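PDB 3MCX: SusD superfamily protein from Bacteroides thetaiotaomicron, which is of unknown function but probably helps bind and import glycans at the outer membrane, and binds zinc ions. Local coordinates for residues A53-A58 and E295-L300; R59-D64 and Y71-V76; D307-L312 and R410-V415; M329-Y334 and G435-E440. All blocks are in the same frame, centred on the assembly; numbering follows the deposited sequence. Where two conformers were deposited one is given.

Contact 1 (A53-A58 and E295-L300); sequences AADVQA and EDFLNL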
loop_
_atom_site.group_PDB
_atom_site.type_symbol
_atom_site.label_atom_id
_atom_site.label_comp_id
_atom_site.label_asym_id
_atom_site.label_seq_id
_atom_site.Cartn_x
_atom_site.Cartn_y
_atom_site.Cartn_z
ATOM N N ALA A 53 9.400 -7.265 2.736
ATOM C CA ALA A 53 10.687 -6.567 2.766
ATOM C C ALA A 53 11.435 -6.995 4.042
ATOM O O ALA A 53 11.386 -8.178 4.397
ATOM C CB ALA A 53 10.519 -5.024 2.624
ATOM N N ALA A 54 12.203 -6.112 4.673
ATOM C CA ALA A 54 13.129 -6.508 5.741
ATOM C C ALA A 54 12.875 -5.903 7.112
ATOM O O ALA A 54 13.583 -6.277 8.070
ATOM C CB ALA A 54 14.584 -6.194 5.322
ATOM N N ASP A 55 11.937 -4.957 7.176
ATOM C CA ASP A 55 11.693 -4.143 8.363
ATOM C C ASP A 55 10.562 -4.635 9.241
ATOM O O ASP A 55 10.553 -4.343 10.455
ATOM C CB ASP A 55 11.453 -2.690 7.958
ATOM C CG ASP A 55 12.694 -2.037 7.400
ATOM O OD1 ASP A 55 13.794 -2.284 7.948
ATOM O OD2 ASP A 55 12.558 -1.270 6.417
ATOM N N VAL A 56 9.568 -5.289 8.639
ATOM C CA VAL A 56 8.405 -5.827 9.350
ATOM C C VAL A 56 8.419 -7.315 9.069
ATOM O O VAL A 56 8.473 -7.743 7.903
ATOM C CB VAL A 56 7.094 -5.183 8.908
ATOM C CG1 VAL A 56 5.938 -5.873 9.614
ATOM C CG2 VAL A 56 7.068 -3.668 9.169
ATOM N N GLN A 57 8.406 -8.121 10.121
ATOM C CA GLN A 57 8.486 -9.576 9.991
ATOM C C GLN A 57 7.298 -10.243 10.673
ATOM O O GLN A 57 6.628 -9.647 11.508
ATOM C CB GLN A 57 9.790 -10.104 10.614
ATOM C CG GLN A 57 9.981 -9.724 12.063
ATOM C CD GLN A 57 11.126 -10.450 12.696
ATOM O OE1 GLN A 57 12.291 -10.011 12.699
ATOM N NE2 GLN A 57 10.820 -11.623 13.236
ATOM N N ALA A 58 7.045 -11.504 10.336
ATOM C CA ALA A 58 6.163 -12.303 11.190
ATOM C C ALA A 58 6.770 -12.434 12.572
ATOM O O ALA A 58 7.996 -12.559 12.730
ATOM C CB ALA A 58 5.927 -13.718 10.570
ATOM N N GLU A 295 15.076 -6.354 13.675
ATOM C CA GLU A 295 16.279 -5.671 14.125
ATOM C C GLU A 295 16.861 -4.808 12.999
ATOM O O GLU A 295 17.493 -3.777 13.256
ATOM C CB GLU A 295 17.330 -6.653 14.616
ATOM C CG GLU A 295 18.414 -5.996 15.436
ATOM C CD GLU A 295 19.540 -6.946 15.743
ATOM O OE1 GLU A 295 19.855 -7.777 14.840
ATOM O OE2 GLU A 295 20.139 -6.829 16.866
ATOM N N ASP A 296 16.657 -5.212 11.747
ATOM C CA ASP A 296 17.065 -4.341 10.617
ATOM C C ASP A 296 16.422 -2.975 10.755
ATOM O O ASP A 296 17.093 -1.971 10.581
ATOM C CB ASP A 296 16.703 -4.939 9.246
ATOM C CG ASP A 296 17.055 -6.406 9.103
ATOM O OD1 ASP A 296 16.443 -7.282 9.771
ATOM O OD2 ASP A 296 17.948 -6.689 8.281
ATOM N N PHE A 297 15.118 -2.923 11.037
ATOM C CA PHE A 297 14.437 -1.662 11.171
ATOM C C PHE A 297 14.909 -0.869 12.383
ATOM O O PHE A 297 15.185 0.322 12.287
ATOM C CB PHE A 297 12.917 -1.860 11.278
ATOM C CG PHE A 297 12.190 -0.545 11.350
ATOM C CD1 PHE A 297 12.137 0.270 10.230
ATOM C CD2 PHE A 297 11.673 -0.073 12.553
ATOM C CE1 PHE A 297 11.527 1.521 10.285
ATOM C CE2 PHE A 297 11.088 1.157 12.619
ATOM C CZ PHE A 297 11.017 1.963 11.481
ATOM N N LEU A 298 14.989 -1.515 13.539
ATOM C CA LEU A 298 15.419 -0.795 14.748
ATOM C C LEU A 298 16.823 -0.259 14.568
ATOM O O LEU A 298 17.132 0.857 14.974
ATOM C CB LEU A 298 15.283 -1.663 16.017
ATOM C CG LEU A 298 13.825 -2.005 16.407
ATOM C CD1 LEU A 298 13.823 -2.753 17.757
ATOM C CD2 LEU A 298 12.925 -0.758 16.454
ATOM N N ASN A 299 17.699 -1.056 13.966
ATOM C CA ASN A 299 19.080 -0.575 13.743
ATOM C C ASN A 299 19.050 0.661 12.841
ATOM O O ASN A 299 19.781 1.635 13.077
ATOM C CB ASN A 299 19.950 -1.669 13.115
ATOM C CG ASN A 299 20.442 -2.709 14.124
ATOM O OD1 ASN A 299 20.302 -2.563 15.342
ATOM N ND2 ASN A 299 21.007 -3.785 13.595
ATOM N N LEU A 300 18.244 0.635 11.782
ATOM C CA LEU A 300 18.142 1.784 10.862
ATOM C C LEU A 300 17.644 3.013 11.605
ATOM O O LEU A 300 18.204 4.094 11.495
ATOM C CB LEU A 300 17.196 1.461 9.716
ATOM C CG LEU A 300 16.886 2.617 8.769
ATOM C CD1 LEU A 300 18.113 3.093 8.008
ATOM C CD2 LEU A 300 15.801 2.204 7.780
HETATM O O HOH W 1 14.945 -9.262 13.292
#

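Contact 2 (R59-D64 and Y71-V76); sequences RITKGD and YYEYNV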
loop_
_atom_site.group_PDB
_atom_site.type_symbol
_atom_site.label_atom_id
_atom_site.label_comp_id
_atom_site.label_asym_id
_atom_site.label_seq_id
_atom_site.Cartn_x
_atom_site.Cartn_y
_atom_site.Cartn_z
ATOM N N ARG A 59 5.889 -12.500 13.566
ATOM C CA ARG A 59 6.293 -12.860 14.907
ATOM C C ARG A 59 6.538 -14.371 15.089
ATOM O O ARG A 59 7.416 -14.793 15.845
ATOM C CB ARG A 59 5.266 -12.354 15.927
ATOM C CG ARG A 59 5.550 -12.689 17.383
ATOM C CD ARG A 59 4.484 -12.187 18.369
ATOM N NE ARG A 59 3.141 -12.714 18.028
ATOM C CZ ARG A 59 2.700 -13.935 18.327
ATOM N NH1 ARG A 59 3.414 -14.777 19.057
ATOM N NH2 ARG A 59 1.495 -14.297 17.892
ATOM N N ILE A 60 5.673 -15.156 14.431
ATOM C CA ILE A 60 5.635 -16.580 14.555
ATOM C C ILE A 60 5.212 -17.177 13.198
ATOM O O ILE A 60 4.350 -16.626 12.500
ATOM C CB ILE A 60 4.695 -16.999 15.739
ATOM C CG1 ILE A 60 4.933 -18.431 16.156
ATOM C CG2 ILE A 60 3.254 -16.692 15.450
ATOM C CD1 ILE A 60 4.270 -18.777 17.514
ATOM N N THR A 61 5.766 -18.349 12.894
ATOM C CA THR A 61 5.322 -19.038 11.693
ATOM C C THR A 61 3.979 -19.704 11.987
ATOM O O THR A 61 3.774 -20.285 13.054
ATOM C CB THR A 61 6.368 -20.052 11.188
ATOM O OG1 THR A 61 6.010 -20.436 9.847
ATOM C CG2 THR A 61 6.524 -21.306 12.086
ATOM N N LYS A 62 3.064 -19.626 11.027
ATOM C CA LYS A 62 1.734 -20.229 11.159
ATOM C C LYS A 62 1.391 -21.261 10.079
ATOM O O LYS A 62 0.350 -21.925 10.168
ATOM C CB LYS A 62 0.661 -19.151 11.153
ATOM C CG LYS A 62 0.695 -18.217 12.362
ATOM C CD LYS A 62 -0.313 -17.138 12.258
ATOM C CE LYS A 62 -0.402 -16.299 13.534
ATOM N NZ LYS A 62 -1.232 -16.914 14.629
ATOM N N GLY A 63 2.250 -21.405 9.078
ATOM C CA GLY A 63 2.007 -22.336 7.989
ATOM C C GLY A 63 1.024 -21.825 6.940
ATOM O O GLY A 63 0.516 -20.709 7.005
ATOM N N ASP A 64 0.769 -22.685 5.973
ATOM C CA ASP A 64 -0.076 -22.350 4.831
ATOM C C ASP A 64 -1.494 -21.961 5.282
ATOM O O ASP A 64 -2.040 -22.566 6.219
ATOM C CB ASP A 64 -0.163 -23.521 3.857
ATOM C CG ASP A 64 1.152 -23.820 3.153
ATOM O OD1 ASP A 64 1.908 -22.869 2.881
ATOM O OD2 ASP A 64 1.354 -25.011 2.822
ATOM N N TYR A 71 3.577 -15.154 3.167
ATOM C CA TYR A 71 4.167 -14.040 2.431
ATOM C C TYR A 71 5.623 -13.800 2.862
ATOM O O TYR A 71 6.554 -13.743 2.039
ATOM C CB TYR A 71 3.388 -12.779 2.660
ATOM C CG TYR A 71 1.983 -12.725 2.101
ATOM C CD1 TYR A 71 1.624 -13.301 0.904
ATOM C CD2 TYR A 71 1.029 -11.973 2.743
ATOM C CE1 TYR A 71 0.324 -13.155 0.385
ATOM C CE2 TYR A 71 -0.282 -11.819 2.233
ATOM C CZ TYR A 71 -0.616 -12.393 1.063
ATOM O OH TYR A 71 -1.894 -12.238 0.611
ATOM N N TYR A 72 5.801 -13.625 4.151
ATOM C CA TYR A 72 7.119 -13.329 4.739
ATOM C C TYR A 72 8.164 -14.362 4.369
ATOM O O TYR A 72 9.326 -14.012 4.124
ATOM C CB TYR A 72 6.925 -13.248 6.247
ATOM C CG TYR A 72 8.175 -13.194 7.102
ATOM C CD1 TYR A 72 9.017 -12.086 7.095
ATOM C CD2 TYR A 72 8.489 -14.236 7.931
ATOM C CE1 TYR A 72 10.137 -12.056 7.908
ATOM C CE2 TYR A 72 9.590 -14.200 8.765
ATOM C CZ TYR A 72 10.408 -13.114 8.748
ATOM O OH TYR A 72 11.505 -13.082 9.590
ATOM N N GLU A 73 7.780 -15.639 4.362
ATOM C CA GLU A 73 8.664 -16.765 4.068
ATOM C C GLU A 73 8.786 -17.074 2.566
ATOM O O GLU A 73 9.509 -17.991 2.191
ATOM C CB GLU A 73 8.153 -18.018 4.792
ATOM C CG GLU A 73 8.205 -17.852 6.308
ATOM C CD GLU A 73 7.425 -18.903 7.073
ATOM O OE1 GLU A 73 6.835 -19.827 6.482
ATOM O OE2 GLU A 73 7.410 -18.778 8.337
ATOM N N TYR A 74 8.044 -16.349 1.721
ATOM C CA TYR A 74 8.107 -16.584 0.259
ATOM C C TYR A 74 7.829 -18.023 -0.103
ATOM O O TYR A 74 8.421 -18.607 -1.010
ATOM C CB TYR A 74 9.454 -16.086 -0.301
ATOM C CG TYR A 74 9.534 -14.571 -0.431
ATOM C CD1 TYR A 74 9.764 -13.754 0.666
ATOM C CD2 TYR A 74 9.452 -13.979 -1.675
ATOM C CE1 TYR A 74 9.828 -12.383 0.530
ATOM C CE2 TYR A 74 9.535 -12.630 -1.818
ATOM C CZ TYR A 74 9.737 -11.816 -0.715
ATOM O OH TYR A 74 9.806 -10.443 -0.861
ATOM N N ASN A 75 6.866 -18.628 0.585
ATOM C CA ASN A 75 6.504 -20.010 0.319
ATOM C C ASN A 75 4.996 -20.235 0.063
ATOM O O ASN A 75 4.560 -21.372 -0.096
ATOM C CB ASN A 75 7.030 -20.946 1.409
ATOM C CG ASN A 75 6.471 -20.646 2.768
ATOM O OD1 ASN A 75 5.434 -20.004 2.874
ATOM N ND2 ASN A 75 7.173 -21.072 3.812
ATOM N N VAL A 76 4.250 -19.154 -0.011
ATOM C CA VAL A 76 2.806 -19.221 -0.231
ATOM C C VAL A 76 2.465 -19.980 -1.524
ATOM O O VAL A 76 3.118 -19.808 -2.561
ATOM C CB VAL A 76 2.187 -17.802 -0.206
ATOM C CG1 VAL A 76 2.710 -16.913 -1.369
ATOM C CG2 VAL A 76 0.672 -17.879 -0.204
HETATM O O HOH W 2 4.085 -20.015 7.011
HETATM O O HOH W 3 4.312 -23.472 1.676
HETATM O O HOH W 4 3.513 -21.198 4.505
#

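Contact 3 (D307-L312 and R410-V415); sequences DVRHCL and RRKELV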
loop_
_atom_site.group_PDB
_atom_site.type_symbol
_atom_site.label_atom_id
_atom_site.label_comp_id
_atom_site.label_asym_id
_atom_site.label_seq_id
_atom_site.Cartn_x
_atom_site.Cartn_y
_atom_site.Cartn_z
ATOM N N ASP A 307 15.381 11.137 16.090
ATOM C CA ASP A 307 14.299 10.910 15.158
ATOM C C ASP A 307 12.958 10.787 15.931
ATOM O O ASP A 307 12.816 9.963 16.834
ATOM C CB ASP A 307 14.593 9.643 14.365
ATOM C CG ASP A 307 13.741 9.505 13.140
ATOM O OD1 ASP A 307 12.488 9.685 13.195
ATOM O OD2 ASP A 307 14.301 9.138 12.071
ATOM N N VAL A 308 11.975 11.601 15.568
ATOM C CA VAL A 308 10.662 11.533 16.231
ATOM C C VAL A 308 9.989 10.168 16.050
ATOM O O VAL A 308 9.176 9.785 16.888
ATOM C CB VAL A 308 9.724 12.649 15.708
ATOM C CG1 VAL A 308 9.280 12.408 14.288
ATOM C CG2 VAL A 308 8.501 12.861 16.682
ATOM N N ARG A 309 10.323 9.426 14.993
ATOM C CA ARG A 309 9.656 8.149 14.693
ATOM C C ARG A 309 9.975 7.042 15.718
ATOM O O ARG A 309 9.290 6.014 15.732
ATOM C CB ARG A 309 9.960 7.751 13.240
ATOM C CG ARG A 309 9.263 8.698 12.284
ATOM C CD ARG A 309 9.800 8.677 10.870
ATOM N NE ARG A 309 11.166 9.186 10.789
ATOM C CZ ARG A 309 11.742 9.616 9.674
ATOM N NH1 ARG A 309 11.068 9.676 8.528
ATOM N NH2 ARG A 309 13.004 9.976 9.695
ATOM N N HIS A 310 10.943 7.283 16.595
ATOM C CA HIS A 310 11.122 6.391 17.740
ATOM C C HIS A 310 9.864 6.307 18.584
ATOM O O HIS A 310 9.659 5.309 19.260
ATOM C CB HIS A 310 12.287 6.808 18.630
ATOM C CG HIS A 310 13.612 6.601 17.988
ATOM N ND1 HIS A 310 14.189 5.360 17.840
ATOM C CD2 HIS A 310 14.472 7.490 17.436
ATOM C CE1 HIS A 310 15.341 5.494 17.193
ATOM N NE2 HIS A 310 15.546 6.779 16.953
ATOM N N CYS A 311 9.006 7.315 18.527
ATOM C CA CYS A 311 7.749 7.307 19.283
ATOM C C CYS A 311 6.803 6.191 18.871
ATOM O O CYS A 311 5.881 5.879 19.591
ATOM C CB CYS A 311 7.007 8.651 19.110
ATOM S SG CYS A 311 6.196 8.980 17.507
ATOM N N LEU A 312 6.984 5.653 17.667
ATOM C CA LEU A 312 6.102 4.619 17.120
ATOM C C LEU A 312 6.581 3.195 17.379
ATOM O O LEU A 312 5.935 2.254 16.940
ATOM C CB LEU A 312 5.995 4.809 15.601
ATOM C CG LEU A 312 5.274 6.081 15.172
ATOM C CD1 LEU A 312 5.441 6.269 13.670
ATOM C CD2 LEU A 312 3.824 6.097 15.590
ATOM N N ARG A 410 12.515 6.630 3.272
ATOM C CA ARG A 410 11.241 5.975 2.998
ATOM C C ARG A 410 10.957 4.830 3.950
ATOM O O ARG A 410 9.820 4.645 4.397
ATOM C CB ARG A 410 11.178 5.443 1.561
ATOM C CG ARG A 410 11.143 6.538 0.465
ATOM C CD ARG A 410 11.103 5.930 -0.957
ATOM N NE ARG A 410 9.880 5.170 -1.134
ATOM C CZ ARG A 410 8.714 5.634 -1.580
ATOM N NH1 ARG A 410 8.587 6.862 -2.069
ATOM N NH2 ARG A 410 7.701 4.829 -1.595
ATOM N N ARG A 411 11.980 4.036 4.252
ATOM C CA ARG A 411 11.816 2.921 5.194
ATOM C C ARG A 411 11.402 3.457 6.576
ATOM O O ARG A 411 10.528 2.885 7.242
ATOM C CB ARG A 411 13.087 2.073 5.290
ATOM C CG ARG A 411 13.239 1.172 4.056
ATOM C CD ARG A 411 14.624 0.597 4.026
ATOM N NE ARG A 411 14.872 -0.303 5.146
ATOM C CZ ARG A 411 16.077 -0.742 5.502
ATOM N NH1 ARG A 411 17.177 -0.359 4.833
ATOM N NH2 ARG A 411 16.204 -1.577 6.542
ATOM N N LYS A 412 12.028 4.543 7.006
ATOM C CA LYS A 412 11.707 5.128 8.311
ATOM C C LYS A 412 10.272 5.721 8.301
ATOM O O LYS A 412 9.513 5.546 9.238
ATOM C CB LYS A 412 12.691 6.223 8.685
ATOM C CG LYS A 412 14.117 5.741 8.956
ATOM C CD LYS A 412 15.064 6.898 9.192
ATOM C CE LYS A 412 16.515 6.460 9.217
ATOM N NZ LYS A 412 17.425 7.565 9.667
ATOM N N GLU A 413 9.911 6.426 7.240
ATOM C CA GLU A 413 8.679 7.181 7.181
ATOM C C GLU A 413 7.467 6.310 6.920
ATOM O O GLU A 413 6.404 6.560 7.468
ATOM C CB GLU A 413 8.765 8.275 6.096
ATOM C CG GLU A 413 7.553 9.217 6.082
ATOM C CD GLU A 413 7.329 9.892 7.438
ATOM O OE1 GLU A 413 8.332 10.310 8.050
ATOM O OE2 GLU A 413 6.157 10.018 7.893
ATOM N N LEU A 414 7.616 5.306 6.065
ATOM C CA LEU A 414 6.469 4.577 5.512
ATOM C C LEU A 414 6.334 3.153 6.038
ATOM O O LEU A 414 5.519 2.381 5.556
ATOM C CB LEU A 414 6.560 4.563 3.981
ATOM C CG LEU A 414 6.564 5.963 3.329
ATOM C CD1 LEU A 414 6.775 5.882 1.824
ATOM C CD2 LEU A 414 5.258 6.698 3.647
ATOM N N VAL A 415 7.113 2.831 7.070
ATOM C CA VAL A 415 7.000 1.516 7.705
ATOM C C VAL A 415 5.540 1.243 8.088
ATOM O O VAL A 415 4.878 2.079 8.666
ATOM C CB VAL A 415 7.926 1.405 8.952
ATOM C CG1 VAL A 415 7.532 2.407 10.072
ATOM C CG2 VAL A 415 7.942 -0.043 9.470
HETATM O O HOH W 5 16.505 7.538 12.280
#

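Contact 4 (M329-Y334 and G435-E440); sequences MHEKVY and GSWHLE. With ZN (zinc ion), chain D.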
loop_
_atom_site.group_PDB
_atom_site.type_symbol
_atom_site.label_atom_id
_atom_site.label_comp_id
_atom_site.label_asym_id
_atom_site.label_seq_id
_atom_site.Cartn_x
_atom_site.Cartn_y
_atom_site.Cartn_z
HETATM N N MSE A 329 12.661 -10.136 23.072
HETATM C CA MSE A 329 11.791 -10.109 24.281
HETATM C C MSE A 329 11.518 -8.700 24.809
HETATM O O MSE A 329 10.300 -8.322 25.034
HETATM C CB MSE A 329 12.372 -10.974 25.381
HETATM C CG MSE A 329 11.501 -11.029 26.639
HETATM SE SE MSE A 329 12.128 -12.200 28.007
HETATM C CE MSE A 329 11.288 -13.794 27.390
ATOM N N HIS A 330 12.581 -7.916 25.017
ATOM C CA HIS A 330 12.461 -6.558 25.595
ATOM C C HIS A 330 12.767 -5.452 24.523
ATOM O O HIS A 330 12.931 -4.266 24.892
ATOM C CB HIS A 330 13.255 -6.406 26.892
ATOM C CG HIS A 330 12.797 -7.350 27.957
ATOM N ND1 HIS A 330 11.732 -7.089 28.816
ATOM C CD2 HIS A 330 13.265 -8.574 28.289
ATOM C CE1 HIS A 330 11.566 -8.138 29.604
ATOM N NE2 HIS A 330 12.493 -9.037 29.321
ATOM N N GLU A 331 12.799 -5.811 23.258
ATOM C CA GLU A 331 13.033 -4.823 22.248
ATOM C C GLU A 331 11.761 -4.088 21.819
ATOM O O GLU A 331 10.653 -4.584 21.998
ATOM C CB GLU A 331 13.719 -5.499 21.048
ATOM C CG GLU A 331 15.045 -6.144 21.382
ATOM C CD GLU A 331 16.047 -5.147 21.853
ATOM O OE1 GLU A 331 16.186 -4.100 21.173
ATOM O OE2 GLU A 331 16.611 -5.418 22.929
ATOM N N LYS A 332 11.906 -2.899 21.267
ATOM C CA LYS A 332 10.770 -2.085 20.879
ATOM C C LYS A 332 10.230 -2.493 19.508
ATOM O O LYS A 332 10.273 -1.729 18.538
ATOM C CB LYS A 332 11.147 -0.610 20.956
ATOM C CG LYS A 332 11.471 -0.166 22.334
ATOM C CD LYS A 332 11.772 1.336 22.399
ATOM C CE LYS A 332 12.135 1.772 23.819
ATOM N NZ LYS A 332 12.137 3.281 23.858
ATOM N N VAL A 333 9.695 -3.717 19.448
ATOM C CA VAL A 333 9.330 -4.319 18.175
ATOM C C VAL A 333 7.854 -4.181 17.808
ATOM O O VAL A 333 7.454 -4.662 16.766
ATOM C CB VAL A 333 9.727 -5.813 18.150
ATOM C CG1 VAL A 333 11.255 -5.946 18.341
ATOM C CG2 VAL A 333 8.925 -6.668 19.196
ATOM N N TYR A 334 7.061 -3.444 18.592
ATOM C CA TYR A 334 5.656 -3.249 18.234
ATOM C C TYR A 334 5.491 -1.883 17.575
ATOM O O TYR A 334 5.973 -0.883 18.118
ATOM C CB TYR A 334 4.754 -3.376 19.475
ATOM C CG TYR A 334 4.748 -4.793 20.006
ATOM C CD1 TYR A 334 5.750 -5.238 20.788
ATOM C CD2 TYR A 334 3.731 -5.705 19.674
ATOM C CE1 TYR A 334 5.804 -6.534 21.248
ATOM C CE2 TYR A 334 3.775 -7.025 20.136
ATOM C CZ TYR A 334 4.783 -7.417 20.956
ATOM O OH TYR A 334 4.852 -8.707 21.470
ATOM N N GLY A 435 18.486 -9.177 10.494
ATOM C CA GLY A 435 18.247 -9.001 11.910
ATOM C C GLY A 435 18.175 -10.298 12.682
ATOM O O GLY A 435 17.695 -11.313 12.176
ATOM N N SER A 436 18.622 -10.266 13.932
ATOM C CA SER A 436 18.830 -11.478 14.717
ATOM C C SER A 436 17.559 -12.200 15.167
ATOM O O SER A 436 17.670 -13.357 15.613
ATOM C CB SER A 436 19.727 -11.205 15.934
ATOM O OG SER A 436 19.056 -10.409 16.871
ATOM N N TRP A 437 16.399 -11.550 15.099
ATOM C CA TRP A 437 15.160 -12.244 15.421
ATOM C C TRP A 437 14.265 -12.568 14.250
ATOM O O TRP A 437 13.133 -12.983 14.445
ATOM C CB TRP A 437 14.394 -11.586 16.570
ATOM C CG TRP A 437 14.024 -10.111 16.425
ATOM C CD1 TRP A 437 12.919 -9.597 15.852
ATOM C CD2 TRP A 437 14.761 -8.990 16.948
ATOM N NE1 TRP A 437 12.910 -8.231 15.956
ATOM C CE2 TRP A 437 14.041 -7.830 16.607
ATOM C CE3 TRP A 437 15.954 -8.860 17.677
ATOM C CZ2 TRP A 437 14.455 -6.556 16.991
ATOM C CZ3 TRP A 437 16.379 -7.588 18.044
ATOM C CH2 TRP A 437 15.633 -6.457 17.699
ATOM N N HIS A 438 14.761 -12.449 13.021
ATOM C CA HIS A 438 14.042 -13.040 11.926
ATOM C C HIS A 438 13.830 -14.510 12.203
ATOM O O HIS A 438 14.647 -15.200 12.853
ATOM C CB HIS A 438 14.783 -12.815 10.617
ATOM C CG HIS A 438 14.539 -11.457 10.038
ATOM N ND1 HIS A 438 13.345 -11.098 9.437
ATOM C CD2 HIS A 438 15.339 -10.360 9.976
ATOM C CE1 HIS A 438 13.413 -9.834 9.043
ATOM N NE2 HIS A 438 14.628 -9.371 9.340
ATOM N N LEU A 439 12.728 -15.017 11.662
ATOM C CA LEU A 439 12.359 -16.382 11.979
ATOM C C LEU A 439 13.281 -17.396 11.320
ATOM O O LEU A 439 13.748 -17.183 10.198
ATOM C CB LEU A 439 10.932 -16.680 11.566
ATOM C CG LEU A 439 9.909 -15.781 12.202
ATOM C CD1 LEU A 439 8.453 -16.291 11.891
ATOM C CD2 LEU A 439 10.125 -15.575 13.693
ATOM N N GLU A 440 13.465 -18.537 11.969
ATOM C CA GLU A 440 14.302 -19.595 11.425
ATOM C C GLU A 440 13.716 -20.192 10.150
ATOM O O GLU A 440 14.420 -20.789 9.347
ATOM C CB GLU A 440 14.572 -20.694 12.456
ATOM C CG GLU A 440 15.448 -20.247 13.643
ATOM C CD GLU A 440 16.791 -19.666 13.229
ATOM O OE1 GLU A 440 17.452 -20.299 12.380
ATOM O OE2 GLU A 440 17.173 -18.590 13.775
HETATM ZN ZN ZN D . 10.846 -5.396 29.275
#

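Contact 1 (A53-A58 and E295-L300)
F297 turns its ring back beside its own carbonyl carbon (chi1 -177°) and D55 places CG beside its backbone N, and with these torsions the D55 carboxylate comes to the edge of the phenyl ring. The two side chains cross at about a right angle, carboxylate and ring planes 70° apart. D55 CG lies 3.7 Å from F297 CD1, and D55 OD1 reaches 3.3 Å from F297 CA. D55 OD1 is also near F297 N, but at a poor angle for a hydrogen bond; OD2 is taken by a salt bridge to R411 of helix 403-414. The contact joins the loop leading into strand 56-57, which pairs antiparallel with strand 292-293, to the first turn of helix 295-301 in a largely helical SusD-family fold. Beside this pair, D296 OD1 stands 3.5 Å from A54 O, two acceptors facing each other; H438 NE2 and G435 N donate to D296 OD1, while S294 OG bonds to A54 O. At the helix start a water donates to Q57 OE1 at 2.8 Å and accepts from E295 N at 2.9 Å. Q57 NE2 bonds A58 O (3.0 Å, 167°) and also W437 O, which together with the water hold the amide.

Contact 2 (R59-D64 and Y71-V76)
E73 meets T61 where the short helix 69-72 ends in a Schellman motif and the loop 59-64 folds back beside it. Along 71-76, Y71 gives its carbonyl to this helix end, Y74 N bonding to Y71 O at 3.0 Å. The ring of Y72 turns to another neighbour, its hydroxyl bonding to H438. E73 follows, its chain extended beyond CG, and crosses T61 at about a right angle. T61 OG1 donates to the syn lone pair of E73 OE2 at 2.6 Å; chi1 of T61 (-166°) sets this hydroxyl anti to the backbone N and directs it at the carboxylate. T441 OG1 bonds to the same OE2. The other oxygen, E73 OE1, is met on its anti side by N75 ND2 at 3.0 Å and receives a water that is weakly bonded to G63 N, so both carboxylate oxygens are held. An alanine in place of E73 is likely to leave the T61 hydroxyl without its carboxylate acceptor and to cost N75 ND2, which also bonds S445, one of its partners. Y74 leaves the helix with positive phi (55°), as the Schellman motif requires. N75 then faces D64 across solvent: one water links D64 OD1 to N75 O, and another donates to D64 OD1 and to N75 OD1, 2.8 Å from each.

Contact 3 (D307-L312 and R410-V415)
R309 and K412 mark the closest backbone approach, 7.4 Å between their CA atoms, where the 3-10 turns of 308-312 lie against the last turns of helix 403-414. D307 opens the first segment with an Asx turn, its OD1 accepting from R309 N at 2.8 Å, and D307, R309 and E413 form a buried salt-bridge network within the SusD-family fold. R309 grips D307 side-on: NE goes to the syn lone pair of OD1 and NH2 goes to OD2, both oxygens lying close to the guanidinium plane. This two-nitrogen grip should fix the guanidinium's rotation; D307 OD1 accepts two bonds in all. K412 crosses the guanidinium at about a right angle, CB over the centre of one face and 3.7 Å from R309 CZ. The E413 chain, bent at chi2 (56°), brings OE1 to R309 NH1 at 2.8 Å, near the edge but tilted 26° from the guanidinium plane, a bent bond (135°) on the oxygen's anti side. Beyond the two segments, E409 adds a third acid to R309, while R388, R355 and Y244 hold the E413 carboxylate. The K412 ammonium reaches D307 through a water, 2.7 Å from D307 OD2 and 2.8 Å from K412 NZ.

Contact 4 (M329-Y334 and G435-E440)
V333 CG1 presses on the indole of W437, 3.5 Å from its CZ2, and this is the tight, buried part of the contact. The valine branch approaches the ring obliquely; chi1 of W437 (56°) sets CG between the backbone N and carbonyl carbon, swinging the indole toward 329-334. Outside the two segments, W437 NE1 bonds to L293 O, and L298 of helix 295-301 touches both V333 and W437. The looser side is E331, partly exposed: its CG lies 3.7 Å from W437 CH2, where its chain bends at chi2. Replacing the indole by an alanine side chain is likely to open a gap beside V333 and E331 and leave L293 O without its indole donor. The tryptophan belongs to a type I beta turn, G435 to H438. One residue before E331 in the chain, and well away from the tryptophan, H330 ND1 binds zinc at 2.0 Å, completing with E315 and E319 a metal site of two glutamates and one histidine.

Overall arrangement
Contacts 1, 3 and 4 are largely buried, whereas contact 2 is partly exposed and combines one direct hydrogen bond with three bridging waters. Their chemistry differs accordingly: a carboxylate at a ring edge in contact 1, a salt-bridge network in contact 3, an indole packed on aliphatic groups in contact 4. Segment 295-300 meets both contacts 3 and 4, with D296 OD1 2.8 Å from H438 NE2 of contact 4, and L300 packing on R411 and K412 of contact 3. D55 of contact 1 also forms a salt bridge with R411, while Q57 and A58 pack on Y72 of contact 2. H438 in turn ties contact 4 to contact 2 through the Y72 hydroxyl. Contacts 2 and 3 stay apart, their centres about 25 Å from each other.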